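Local coordinates for tail protein, 43 kDa (Neisseria meningitidis MC58, PDB 3D37) that is of unknown function in detail but probably forms part of the baseplate of a Mu-like prophage tail, at residues 189-194 against 305-310; 199-204 against 328-333; 278-283 against 312-317. One frame throughout, in Å; residues are numbered along the deposited sequence.

Contact 1. Residues 189-194 against 305-310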
loop_
_atom_site.group_PDB
_atom_site.type_symbol
_atom_site.label_atom_id
_atom_site.label_comp_id
_atom_site.label_asym_id
_atom_site.label_seq_id
_atom_site.Cartn_x
_atom_site.Cartn_y
_atom_site.Cartn_z
ATOM N N LEU A 189 -23.291 -16.272 -20.554
ATOM C CA LEU A 189 -22.819 -15.349 -19.540
ATOM C C LEU A 189 -23.191 -13.942 -19.976
ATOM O O LEU A 189 -23.156 -13.618 -21.150
ATOM C CB LEU A 189 -21.338 -15.471 -19.385
ATOM C CG LEU A 189 -20.790 -16.830 -18.954
ATOM C CD1 LEU A 189 -19.285 -16.751 -18.980
ATOM C CD2 LEU A 189 -21.281 -17.262 -17.579
ATOM N N CYS A 190 -23.564 -13.108 -19.027
ATOM C CA CYS A 190 -23.952 -11.744 -19.351
ATOM C C CYS A 190 -23.425 -10.750 -18.332
ATOM O O CYS A 190 -23.116 -11.086 -17.181
ATOM C CB CYS A 190 -25.488 -11.611 -19.567
ATOM S SG CYS A 190 -26.576 -11.833 -18.107
ATOM N N TRP A 191 -23.243 -9.532 -18.826
ATOM C CA TRP A 191 -22.741 -8.408 -18.060
ATOM C C TRP A 191 -23.860 -7.419 -17.879
ATOM O O TRP A 191 -24.505 -7.033 -18.851
ATOM C CB TRP A 191 -21.616 -7.683 -18.790
ATOM C CG TRP A 191 -21.318 -6.398 -18.149
ATOM C CD1 TRP A 191 -21.905 -5.194 -18.406
ATOM C CD2 TRP A 191 -20.416 -6.185 -17.062
ATOM N NE1 TRP A 191 -21.420 -4.244 -17.547
ATOM C CE2 TRP A 191 -20.493 -4.822 -16.719
ATOM C CE3 TRP A 191 -19.574 -7.014 -16.334
ATOM C CZ2 TRP A 191 -19.722 -4.270 -15.701
ATOM C CZ3 TRP A 191 -18.791 -6.473 -15.338
ATOM C CH2 TRP A 191 -18.874 -5.118 -15.019
ATOM N N SER A 192 -24.077 -6.988 -16.641
ATOM C CA SER A 192 -25.012 -5.901 -16.366
ATOM C C SER A 192 -24.731 -5.195 -15.030
ATOM O O SER A 192 -24.513 -5.840 -14.009
ATOM C CB SER A 192 -26.449 -6.419 -16.398
ATOM O OG SER A 192 -27.344 -5.352 -16.153
ATOM N N ARG A 193 -24.756 -3.864 -15.046
ATOM C CA ARG A 193 -24.630 -3.073 -13.816
ATOM C C ARG A 193 -25.936 -2.937 -13.052
ATOM O O ARG A 193 -25.959 -2.375 -11.958
ATOM C CB ARG A 193 -24.094 -1.686 -14.143
ATOM C CG ARG A 193 -22.593 -1.666 -14.355
ATOM C CD ARG A 193 -22.227 -0.593 -15.372
ATOM N NE ARG A 193 -22.685 0.715 -14.940
ATOM C CZ ARG A 193 -22.854 1.789 -15.712
ATOM N NH1 ARG A 193 -22.634 1.762 -17.021
ATOM N NH2 ARG A 193 -23.265 2.914 -15.152
ATOM N N THR A 194 -27.033 -3.427 -13.626
ATOM C CA THR A 194 -28.346 -3.390 -12.965
ATOM C C THR A 194 -29.056 -4.749 -12.913
ATOM O O THR A 194 -29.879 -4.984 -12.026
ATOM C CB THR A 194 -29.277 -2.346 -13.631
ATOM O OG1 THR A 194 -29.520 -2.700 -15.008
ATOM C CG2 THR A 194 -28.642 -0.963 -13.533
ATOM N N ASP A 305 -23.427 -8.676 -23.617
ATOM C CA ASP A 305 -23.160 -7.414 -22.938
ATOM C C ASP A 305 -23.940 -6.354 -23.694
ATOM O O ASP A 305 -23.487 -5.869 -24.720
ATOM C CB ASP A 305 -21.662 -7.118 -22.960
ATOM C CG ASP A 305 -21.294 -5.883 -22.189
ATOM O OD1 ASP A 305 -22.184 -5.042 -21.921
ATOM O OD2 ASP A 305 -20.103 -5.782 -21.785
ATOM N N ASP A 306 -25.126 -6.027 -23.194
ATOM C CA ASP A 306 -25.960 -4.975 -23.804
ATOM C C ASP A 306 -25.270 -3.611 -23.846
ATOM O O ASP A 306 -25.338 -2.931 -24.859
ATOM C CB ASP A 306 -27.316 -4.870 -23.096
ATOM C CG ASP A 306 -28.293 -6.001 -23.502
ATOM O OD1 ASP A 306 -27.973 -6.829 -24.357
ATOM O OD2 ASP A 306 -29.411 -6.044 -22.951
ATOM N N GLU A 307 -24.600 -3.220 -22.765
ATOM C CA GLU A 307 -23.815 -1.958 -22.740
ATOM C C GLU A 307 -22.891 -1.851 -23.947
ATOM O O GLU A 307 -22.876 -0.839 -24.629
ATOM C CB GLU A 307 -22.950 -1.841 -21.477
ATOM C CG GLU A 307 -23.649 -1.305 -20.300
ATOM C CD GLU A 307 -22.828 -1.407 -18.988
ATOM O OE1 GLU A 307 -21.571 -1.340 -19.014
ATOM O OE2 GLU A 307 -23.483 -1.579 -17.928
ATOM N N HIS A 308 -22.144 -2.907 -24.210
ATOM C CA HIS A 308 -21.143 -2.945 -25.282
ATOM C C HIS A 308 -21.715 -3.352 -26.663
ATOM O O HIS A 308 -21.036 -3.291 -27.676
ATOM C CB HIS A 308 -20.078 -3.965 -24.868
ATOM C CG HIS A 308 -18.709 -3.705 -25.419
ATOM N ND1 HIS A 308 -17.660 -3.320 -24.618
ATOM C CD2 HIS A 308 -18.209 -3.798 -26.677
ATOM C CE1 HIS A 308 -16.574 -3.171 -25.356
ATOM N NE2 HIS A 308 -16.875 -3.462 -26.607
ATOM N N GLY A 309 -22.948 -3.824 -26.711
ATOM C CA GLY A 309 -23.494 -4.354 -27.952
ATOM C C GLY A 309 -22.973 -5.717 -28.333
ATOM O O GLY A 309 -23.018 -6.077 -29.484
ATOM N N ILE A 310 -22.457 -6.500 -27.387
ATOM C CA ILE A 310 -22.049 -7.883 -27.716
ATOM C C ILE A 310 -23.185 -8.874 -27.474
ATOM O O ILE A 310 -23.827 -8.861 -26.438
ATOM C CB ILE A 310 -20.836 -8.353 -26.892
ATOM C CG1 ILE A 310 -19.638 -7.432 -27.122
ATOM C CG2 ILE A 310 -20.466 -9.834 -27.211
ATOM C CD1 ILE A 310 -18.494 -7.702 -26.150
HETATM O O HOH W 1 -26.176 -7.494 -20.960
HETATM O O HOH W 2 -25.641 -4.470 -19.914
#
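D305 lies alongside W191, the two side chains pointing the same way; strands 187-191 and 300-305, to which they belong or adjoin, run parallel. The carboxylate runs beside the pyrrole part of the indole, with OD1 of D305 3.5 Å from W191 CD1 and the two planes 35° apart. With CG anti to the backbone N in both, the two side chains run side by side. The stronger partner of D305 OD2 is K80 of the second subunit, in a salt bridge, and K80 and K82 of that chain also make cation-pi contacts with W191. At D306 the backbones have parted enough for water to join them: water 1 bridges W191 O and D306 N, and water 2 links the same carbonyl to E307 N. Strands 300-305 and 310-324 form a beta-hairpin whose turn is made here, with a G1 beta bulge in which G309 and I310 both face D305. E307 reaches back from this turn, extended beyond CG, toward the NE1 edge of the indole, where its CD lies in the ring plane. W191 NE1 gives a weak hydrogen bond of 3.4 Å to E307 OE2, and the carboxylate stands nearly upright to the ring, at 85°. The same oxygen forms a loose salt bridge of 3.6 Å with R193 NH1, whose side chain is bent at chi2 and chi3 and crosses that of E307 at about a right angle. E307 OE1 has a long, weak ion pair with K80 of the second subunit. H308 N donates to D305 OD1 over 3.1 Å, arriving from above the carboxylate plane; this Asx motif fastens the aspartate to its own turn. G309 then carries the chain round to I310, whose N and O both bond to the backbone of D305.

Contact 2. Residues 199-204 against 328-333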
loop_
_atom_site.group_PDB
_atom_site.type_symbol
_atom_site.label_atom_id
_atom_site.label_comp_id
_atom_site.label_asym_id
_atom_site.label_seq_id
_atom_site.Cartn_x
_atom_site.Cartn_y
_atom_site.Cartn_z
ATOM N N ASN A 199 -23.814 -12.241 -14.263
ATOM C CA ASN A 199 -22.906 -12.895 -13.383
ATOM C C ASN A 199 -21.408 -12.605 -13.701
ATOM O O ASN A 199 -20.525 -12.975 -12.950
ATOM C CB ASN A 199 -23.244 -14.399 -13.540
ATOM C CG ASN A 199 -23.084 -14.959 -15.026
ATOM O OD1 ASN A 199 -22.105 -15.663 -15.224
ATOM N ND2 ASN A 199 -24.038 -14.740 -15.990
ATOM N N ILE A 200 -21.130 -11.974 -14.832
ATOM C CA ILE A 200 -19.739 -11.609 -15.189
ATOM C C ILE A 200 -19.235 -10.583 -14.163
ATOM O O ILE A 200 -19.877 -9.564 -13.958
ATOM C CB ILE A 200 -19.664 -11.045 -16.639
ATOM C CG1 ILE A 200 -19.941 -12.163 -17.646
ATOM C CG2 ILE A 200 -18.333 -10.392 -16.922
ATOM C CD1 ILE A 200 -20.322 -11.638 -19.025
ATOM N N GLU A 201 -18.115 -10.888 -13.519
ATOM C CA GLU A 201 -17.476 -9.993 -12.554
ATOM C C GLU A 201 -16.486 -8.982 -13.185
ATOM O O GLU A 201 -16.342 -7.858 -12.721
ATOM C CB GLU A 201 -16.716 -10.804 -11.530
ATOM C CG GLU A 201 -17.611 -11.668 -10.673
ATOM C CD GLU A 201 -16.782 -12.435 -9.643
ATOM O OE1 GLU A 201 -15.527 -12.428 -9.770
ATOM O OE2 GLU A 201 -17.368 -13.030 -8.718
ATOM N N ARG A 202 -15.883 -9.390 -14.298
ATOM C CA ARG A 202 -14.894 -8.622 -14.941
ATOM C C ARG A 202 -14.831 -9.067 -16.423
ATOM O O ARG A 202 -14.928 -10.276 -16.770
ATOM C CB ARG A 202 -13.651 -8.781 -14.055
ATOM C CG ARG A 202 -12.422 -8.616 -14.660
ATOM C CD ARG A 202 -11.315 -8.115 -13.712
ATOM N NE ARG A 202 -10.672 -7.171 -14.592
ATOM C CZ ARG A 202 -10.621 -5.855 -14.420
ATOM N NH1 ARG A 202 -11.041 -5.311 -13.293
ATOM N NH2 ARG A 202 -10.092 -5.106 -15.396
ATOM N N MET A 203 -14.802 -8.080 -17.308
ATOM C CA MET A 203 -14.725 -8.296 -18.757
ATOM C C MET A 203 -13.552 -7.455 -19.301
ATOM O O MET A 203 -13.509 -6.240 -19.044
ATOM C CB MET A 203 -16.047 -7.894 -19.407
ATOM C CG MET A 203 -16.113 -8.217 -20.897
ATOM S SD MET A 203 -17.838 -8.313 -21.472
ATOM C CE MET A 203 -18.329 -9.844 -20.776
ATOM N N ASP A 204 -12.568 -8.110 -19.932
ATOM C CA ASP A 204 -11.440 -7.436 -20.576
ATOM C C ASP A 204 -11.348 -7.829 -22.057
ATOM O O ASP A 204 -11.317 -9.005 -22.380
ATOM C CB ASP A 204 -10.123 -7.745 -19.858
ATOM C CG ASP A 204 -10.056 -7.149 -18.465
ATOM O OD1 ASP A 204 -10.677 -6.090 -18.162
ATOM O OD2 ASP A 204 -9.424 -7.792 -17.618
ATOM N N GLY A 328 -11.804 -14.764 -3.263
ATOM C CA GLY A 328 -12.359 -16.115 -3.227
ATOM C C GLY A 328 -12.149 -16.934 -4.512
ATOM O O GLY A 328 -11.120 -16.836 -5.191
ATOM N N THR A 329 -13.175 -17.690 -4.852
ATOM C CA THR A 329 -13.174 -18.678 -5.938
ATOM C C THR A 329 -13.671 -18.064 -7.241
ATOM O O THR A 329 -14.762 -17.577 -7.311
ATOM C CB THR A 329 -14.054 -19.921 -5.476
ATOM O OG1 THR A 329 -13.411 -20.548 -4.350
ATOM C CG2 THR A 329 -14.112 -20.935 -6.543
ATOM N N GLN A 330 -12.847 -18.092 -8.275
ATOM C CA GLN A 330 -13.191 -17.603 -9.596
ATOM C C GLN A 330 -12.583 -18.432 -10.715
ATOM O O GLN A 330 -11.737 -19.257 -10.477
ATOM C CB GLN A 330 -12.676 -16.130 -9.735
ATOM C CG GLN A 330 -13.307 -15.097 -8.692
ATOM C CD GLN A 330 -12.502 -13.816 -8.773
ATOM O OE1 GLN A 330 -11.279 -13.858 -8.616
ATOM N NE2 GLN A 330 -13.155 -12.707 -9.019
ATOM N N THR A 331 -13.040 -18.154 -11.933
ATOM C CA THR A 331 -12.497 -18.690 -13.126
ATOM C C THR A 331 -12.267 -17.525 -14.101
ATOM O O THR A 331 -13.161 -16.694 -14.355
ATOM C CB THR A 331 -13.360 -19.862 -13.771
ATOM O OG1 THR A 331 -13.796 -20.759 -12.739
ATOM C CG2 THR A 331 -12.513 -20.660 -14.853
ATOM N N GLU A 332 -11.048 -17.479 -14.638
ATOM C CA GLU A 332 -10.768 -16.646 -15.816
ATOM C C GLU A 332 -10.949 -17.442 -17.042
ATOM O O GLU A 332 -10.398 -18.582 -17.202
ATOM C CB GLU A 332 -9.338 -16.106 -15.704
ATOM C CG GLU A 332 -8.784 -15.478 -16.974
ATOM C CD GLU A 332 -7.279 -15.095 -16.783
ATOM O OE1 GLU A 332 -7.052 -14.335 -15.799
ATOM O OE2 GLU A 332 -6.417 -15.573 -17.601
ATOM N N LEU A 333 -11.739 -16.885 -17.939
ATOM C CA LEU A 333 -12.118 -17.530 -19.189
ATOM C C LEU A 333 -11.520 -16.740 -20.362
ATOM O O LEU A 333 -11.870 -15.572 -20.562
ATOM C CB LEU A 333 -13.644 -17.631 -19.309
ATOM C CG LEU A 333 -14.428 -18.245 -18.112
ATOM C CD1 LEU A 333 -15.915 -17.978 -18.319
ATOM C CD2 LEU A 333 -14.118 -19.739 -17.966
#
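E201 and Q330 are the nearest residues of two segments whose backbones are not hydrogen-bonded to each other, with CA atoms 9.2 Å apart, because strand 278-285 runs between strands 202-208 and 330-337. E201 and R202 both face T283 of that middle strand, in a classic beta bulge. The contact is made by side chains reaching across from the two flanking strands. Each has CG anti to the carbonyl carbon and is extended beyond it (chi1 -65° for E201, -61° for Q330), and the two meet obliquely, over the side chain of T283, whose CG2 is 3.8 Å from Q330 NE2. There Q330 NE2 donates to E201 OE1 across 2.5 Å. The donor approaches nearly in line with the C-O bond of the carboxylate, and the oxygen lies close to the amide plane. Since the planes of carboxylate and amide are 48° apart, the two groups meet twisted rather than flat against each other. The separation is shorter than is usual for an N-H...O bond, and its exact value is best treated as doubtful. Q330 CG also lies 3.6 Å from the same oxygen. Further along 199-204, R202 and D204 form a salt bridge, R202 NH2 to D204 OD1 at 3.0 Å, which uses the syn lone pair of the carboxylate. R202, M203 and D204 pair with an antiparallel strand of the second subunit, so the sheet continues across the interface, and R202 packs on S81 of that chain. The E201-Q330 pair bridges, at the surface, the two strands flanking 278-285. Its chemistry is that of a carboxylate and a neutral amide: an ionised carboxylate oxygen is only an acceptor, consistent with NE2 rather than OE1 of the amide facing E201, and the N-H dipole would probably favour the negative charge.

Contact 3. Residues 278-283 against 312-317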
loop_
_atom_site.group_PDB
_atom_site.type_symbol
_atom_site.label_atom_id
_atom_site.label_comp_id
_atom_site.label_asym_id
_atom_site.label_seq_id
_atom_site.Cartn_x
_atom_site.Cartn_y
_atom_site.Cartn_z
ATOM N N PHE A 278 -7.408 -10.830 -31.272
ATOM C CA PHE A 278 -8.578 -10.516 -30.423
ATOM C C PHE A 278 -8.655 -11.514 -29.273
ATOM O O PHE A 278 -8.572 -12.720 -29.497
ATOM C CB PHE A 278 -9.891 -10.514 -31.247
ATOM C CG PHE A 278 -11.134 -10.377 -30.406
ATOM C CD1 PHE A 278 -11.664 -9.143 -30.122
ATOM C CD2 PHE A 278 -11.763 -11.501 -29.904
ATOM C CE1 PHE A 278 -12.766 -9.005 -29.379
ATOM C CE2 PHE A 278 -12.876 -11.378 -29.146
ATOM C CZ PHE A 278 -13.385 -10.131 -28.873
ATOM N N THR A 279 -8.799 -10.995 -28.056
ATOM C CA THR A 279 -9.050 -11.839 -26.870
ATOM C C THR A 279 -10.118 -11.176 -26.013
ATOM O O THR A 279 -10.044 -9.982 -25.745
ATOM C CB THR A 279 -7.767 -12.040 -25.985
ATOM O OG1 THR A 279 -6.662 -12.342 -26.843
ATOM C CG2 THR A 279 -7.987 -13.186 -24.946
ATOM N N LEU A 280 -11.106 -11.968 -25.609
ATOM C CA LEU A 280 -12.109 -11.606 -24.616
ATOM C C LEU A 280 -11.828 -12.431 -23.376
ATOM O O LEU A 280 -11.901 -13.656 -23.436
ATOM C CB LEU A 280 -13.492 -11.918 -25.161
ATOM C CG LEU A 280 -14.698 -11.794 -24.216
ATOM C CD1 LEU A 280 -14.915 -10.390 -23.730
ATOM C CD2 LEU A 280 -15.966 -12.390 -24.955
ATOM N N THR A 281 -11.432 -11.780 -22.292
ATOM C CA THR A 281 -11.169 -12.435 -20.992
ATOM C C THR A 281 -12.284 -12.115 -20.000
ATOM O O THR A 281 -12.490 -10.960 -19.606
ATOM C CB THR A 281 -9.762 -12.040 -20.420
ATOM O OG1 THR A 281 -8.780 -12.212 -21.444
ATOM C CG2 THR A 281 -9.373 -12.894 -19.281
ATOM N N ILE A 282 -13.075 -13.134 -19.651
ATOM C CA ILE A 282 -14.156 -12.960 -18.686
ATOM C C ILE A 282 -13.805 -13.619 -17.364
ATOM O O ILE A 282 -13.338 -14.755 -17.317
ATOM C CB ILE A 282 -15.463 -13.542 -19.256
ATOM C CG1 ILE A 282 -15.930 -12.661 -20.414
ATOM C CG2 ILE A 282 -16.537 -13.725 -18.121
ATOM C CD1 ILE A 282 -17.089 -13.185 -21.191
ATOM N N THR A 283 -14.036 -12.914 -16.271
ATOM C CA THR A 283 -13.886 -13.491 -14.972
ATOM C C THR A 283 -15.292 -13.716 -14.317
ATOM O O THR A 283 -16.137 -12.794 -14.348
ATOM C CB THR A 283 -12.978 -12.595 -14.094
ATOM O OG1 THR A 283 -11.728 -12.360 -14.792
ATOM C CG2 THR A 283 -12.709 -13.278 -12.762
ATOM N N ALA A 312 -22.907 -12.819 -28.882
ATOM C CA ALA A 312 -22.224 -13.765 -29.774
ATOM C C ALA A 312 -21.692 -14.943 -28.994
ATOM O O ALA A 312 -21.669 -14.938 -27.750
ATOM C CB ALA A 312 -21.073 -13.054 -30.497
ATOM N N VAL A 313 -21.297 -15.966 -29.731
ATOM C CA VAL A 313 -20.704 -17.153 -29.178
ATOM C C VAL A 313 -19.181 -17.047 -29.418
ATOM O O VAL A 313 -18.708 -16.591 -30.493
ATOM C CB VAL A 313 -21.251 -18.464 -29.817
ATOM C CG1 VAL A 313 -20.518 -19.711 -29.273
ATOM C CG2 VAL A 313 -22.758 -18.577 -29.622
ATOM N N PHE A 314 -18.455 -17.428 -28.378
ATOM C CA PHE A 314 -17.014 -17.456 -28.349
ATOM C C PHE A 314 -16.541 -18.852 -27.933
ATOM O O PHE A 314 -17.262 -19.619 -27.265
ATOM C CB PHE A 314 -16.454 -16.384 -27.402
ATOM C CG PHE A 314 -16.848 -14.987 -27.776
ATOM C CD1 PHE A 314 -16.087 -14.247 -28.667
ATOM C CD2 PHE A 314 -18.008 -14.421 -27.263
ATOM C CE1 PHE A 314 -16.470 -12.953 -29.043
ATOM C CE2 PHE A 314 -18.419 -13.141 -27.639
ATOM C CZ PHE A 314 -17.631 -12.390 -28.523
ATOM N N PHE A 315 -15.317 -19.140 -28.367
ATOM C CA PHE A 315 -14.624 -20.395 -28.141
ATOM C C PHE A 315 -13.594 -20.258 -27.010
ATOM O O PHE A 315 -12.754 -19.332 -26.994
ATOM C CB PHE A 315 -13.917 -20.819 -29.401
ATOM C CG PHE A 315 -13.205 -22.122 -29.266
ATOM C CD1 PHE A 315 -13.929 -23.292 -29.105
ATOM C CD2 PHE A 315 -11.800 -22.187 -29.280
ATOM C CE1 PHE A 315 -13.272 -24.528 -28.955
ATOM C CE2 PHE A 315 -11.132 -23.419 -29.128
ATOM C CZ PHE A 315 -11.871 -24.592 -28.967
ATOM N N LEU A 316 -13.708 -21.137 -26.032
ATOM C CA LEU A 316 -12.868 -21.090 -24.854
ATOM C C LEU A 316 -11.522 -21.784 -25.086
ATOM O O LEU A 316 -11.440 -22.977 -25.215
ATOM C CB LEU A 316 -13.591 -21.654 -23.629
ATOM C CG LEU A 316 -12.891 -21.585 -22.280
ATOM C CD1 LEU A 316 -12.744 -20.103 -21.834
ATOM C CD2 LEU A 316 -13.689 -22.429 -21.213
ATOM N N MET A 317 -10.473 -20.993 -25.105
ATOM C CA MET A 317 -9.145 -21.467 -25.553
ATOM C C MET A 317 -8.263 -21.720 -24.347
ATOM O O MET A 317 -7.320 -22.466 -24.413
ATOM C CB MET A 317 -8.542 -20.373 -26.485
ATOM C CG MET A 317 -7.281 -20.700 -27.170
ATOM S SD MET A 317 -7.371 -21.838 -28.616
ATOM C CE MET A 317 -8.217 -20.613 -29.674
#
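L280 and F314 are the residues of closest backbone approach, 8.5 Å between CA atoms, and no backbone hydrogen bond joins the two segments. Strand 278-285 pairs instead with strands 202-208 and 330-337, while strand 310-324 pairs with 330-337 and 300-305. The segments thus face each other across the inside of a curled sheet, in keeping with the phage-barrel families to which this part of the chain belongs. Three side chains make the contact. L280 has CG anti to its backbone N (chi1 172°), which sends CD2 over the ring of F314. The methyl sits almost above the ring centre, 3.7 Å from the centroid and 12° off the normal, a well-centred CH-pi contact. CD2 is also 3.7 Å from both F314 CD2 and F314 CE2. F314 turns its ring into the interior with CG anti to the carbonyl carbon (chi1 -60°). F278, two residues before L280 and therefore directed to the same side of its strand, brings CE2 to 3.9 Å from F314 CE1. The side chains of F278 and F314 cross at about a right angle, and CZ of F278 is slightly farther from the same atom, at 4.2 Å. Around this trio, V303 touches F314, M203 and I205 touch L280, and W207 meets the ring of F278 edge-to-face. With no polar atom in the contact itself, cohesion between the facing strands rests on close packing and on the methyl held against the aromatic face, while the surrounding strand pairs supply the backbone hydrogen bonds.

How the contacts relate
All three contacts belong to one strand assembly and lie on the same side of the chain's centre. Contact 1 is centred about 14 Å from both contact 2 and contact 3, which are about 12 Å from each other. Contacts 1 and 3 touch at L189 CD1 and I282 CG2, 4.2 Å apart. Contacts 1 and 2 meet where C190 O approaches I200 N at 3.2 Å, a probable hydrogen bond. Strand 278-285 links contacts 2 and 3: L333 N is 2.7 Å from I282 O and D204 O 2.8 Å from T281 N. Contact 3 lies in the apolar interior, touching no other chain; contacts 1 and 2 adjoin the second subunit, through its K80 and K82 and through strand pairing respectively.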